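Local coordinates for protein 2-c-methyl-d-erythritol 2,4-cyclodiphosphate synthase (Plasmodium falciparum, PDB 4C81) that probably catalyses the zinc-dependent cyclisation of a CDP-linked methylerythritol phosphate to 2-C-methyl-D-erythritol 2,4-cyclodiphosphate, releasing CMP, in isoprenoid precursor biosynthesis, at residues R106-I109 with Y110-N113. The protein carries 1 engineered substitution. Numbering follows the deposited sequence. Where two conformers were deposited one is given.
Sequences RLLI and YKKN
Leu108 meets Lys111 and Lys112 in the last turns of helix 97-111, which closes with a Schellman motif before strand 114-124. The backbone carries the helix to its end through i to i+4 bonds: Lys111 N to Leu107 O spans 2.9 Å, and Tyr110 N to Arg106 O and Lys112 N to Leu108 O follow the same pattern. The last of these is more bent, 139° at the hydrogen, and Lys112 N also makes a weak bond to Ile109 O. Asn113, with positive phi, is the C' residue; its N reaches back to Tyr110 O at 3.0 Å, while Tyr114 N pairs with Ile109 O to complete the motif.

Among the apolar contacts, Leu108 is buried against Leu74 and Leu77 of helix 64-77, and Ile109 against Ile73 of that helix and Tyr114 and Ile116. Both lysines lie on Leu108. Lys111 passes over its end, CE 3.7 Å from Leu108 CD1; with Lys111 CG set between backbone N and carbonyl carbon (chi1 82°), the first methylenes rest against Leu107 O and Leu108 O. Lys112 CG approaches Leu108 CD1 to 4.1 Å. The same methylene lies against the carbonyl oxygen that accepts Lys112 N, CG to Leu108 O being 3.2 Å.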
loop_
_atom_site.group_PDB
_atom_site.type_symbol
_atom_site.label_atom_id
_atom_site.label_comp_id
_atom_site.label_asym_id
_atom_site.label_seq_id
_atom_site.Cartn_x
_atom_site.Cartn_y
_atom_site.Cartn_z
ATOM N N ARG A 106 -12.979 -16.931 2.322
ATOM C CA ARG A 106 -14.303 -16.764 1.731
ATOM C C ARG A 106 -15.383 -17.029 2.775
ATOM O O ARG A 106 -16.307 -16.238 2.929
ATOM C CB ARG A 106 -14.493 -17.705 0.542
ATOM C CG ARG A 106 -15.842 -17.564 -0.156
ATOM C CD ARG A 106 -15.957 -18.494 -1.352
ATOM N NE ARG A 106 -15.825 -19.900 -0.971
ATOM C CZ ARG A 106 -16.793 -20.643 -0.431
ATOM N NH1 ARG A 106 -17.996 -20.130 -0.185
ATOM N NH2 ARG A 106 -16.554 -21.915 -0.127
ATOM N N LEU A 107 -15.247 -18.141 3.492
ATOM C CA LEU A 107 -16.243 -18.530 4.498
ATOM C C LEU A 107 -16.222 -17.617 5.726
ATOM O O LEU A 107 -17.253 -17.425 6.366
ATOM C CB LEU A 107 -16.057 -19.994 4.907
ATOM C CG LEU A 107 -16.349 -20.995 3.787
ATOM C CD1 LEU A 107 -15.823 -22.384 4.130
ATOM C CD2 LEU A 107 -17.842 -21.037 3.484
ATOM N N LEU A 108 -15.056 -17.056 6.044
ATOM C CA LEU A 108 -14.925 -16.085 7.131
ATOM C C LEU A 108 -15.703 -14.804 6.822
ATOM O O LEU A 108 -16.399 -14.272 7.686
ATOM C CB LEU A 108 -13.449 -15.751 7.377
ATOM C CG LEU A 108 -13.131 -14.642 8.387
ATOM C CD1 LEU A 108 -13.496 -15.067 9.798
ATOM C CD2 LEU A 108 -11.660 -14.268 8.306
ATOM N N ILE A 109 -15.569 -14.311 5.592
ATOM C CA ILE A 109 -16.305 -13.134 5.132
ATOM C C ILE A 109 -17.806 -13.377 5.264
ATOM O O ILE A 109 -18.544 -12.515 5.743
ATOM C CB ILE A 109 -15.972 -12.795 3.655
ATOM C CG1 ILE A 109 -14.549 -12.242 3.536
ATOM C CG2 ILE A 109 -16.948 -11.772 3.099
ATOM C CD1 ILE A 109 -14.057 -12.125 2.100
ATOM N N TYR A 110 -18.238 -14.567 4.851
ATOM C CA TYR A 110 -19.647 -14.939 4.893
ATOM C C TYR A 110 -20.177 -15.019 6.322
ATOM O O TYR A 110 -21.231 -14.459 6.621
ATOM C CB TYR A 110 -19.877 -16.272 4.180
ATOM C CG TYR A 110 -21.341 -16.621 4.045
ATOM C CD1 TYR A 110 -22.076 -16.205 2.938
ATOM C CD2 TYR A 110 -21.994 -17.355 5.031
ATOM C CE1 TYR A 110 -23.426 -16.518 2.813
ATOM C CE2 TYR A 110 -23.343 -17.669 4.916
ATOM C CZ TYR A 110 -24.052 -17.248 3.804
ATOM O OH TYR A 110 -25.386 -17.557 3.683
ATOM N N LYS A 111 -19.448 -15.700 7.203
ATOM C CA LYS A 111 -19.914 -15.871 8.586
ATOM C C LYS A 111 -19.878 -14.568 9.394
ATOM O O LYS A 111 -20.553 -14.460 10.416
ATOM C CB LYS A 111 -19.154 -16.999 9.300
ATOM C CG LYS A 111 -17.791 -16.640 9.873
ATOM C CD LYS A 111 -17.031 -17.899 10.269
ATOM C CE LYS A 111 -15.814 -17.580 11.123
ATOM N NZ LYS A 111 -14.846 -18.713 11.168
ATOM N N LYS A 112 -19.100 -13.582 8.938
ATOM C CA LYS A 112 -19.075 -12.259 9.574
ATOM C C LYS A 112 -20.082 -11.283 8.946
ATOM O O LYS A 112 -20.094 -10.097 9.290
ATOM C CB LYS A 112 -17.658 -11.675 9.526
ATOM C CG LYS A 112 -16.614 -12.493 10.287
ATOM C CD LYS A 112 -16.732 -12.339 11.802
ATOM C CE LYS A 112 -16.088 -11.057 12.306
ATOM N NZ LYS A 112 -14.605 -11.082 12.174
ATOM N N ASN A 113 -20.916 -11.798 8.036
ATOM C CA ASN A 113 -21.970 -11.022 7.382
ATOM C C ASN A 113 -21.420 -9.883 6.511
ATOM O O ASN A 113 -21.943 -8.765 6.525
ATOM C CB ASN A 113 -22.968 -10.491 8.424
ATOM C CG ASN A 113 -24.376 -10.359 7.872
ATOM O OD1 ASN A 113 -25.069 -9.375 8.128
ATOM N ND2 ASN A 113 -24.808 -11.358 7.111
#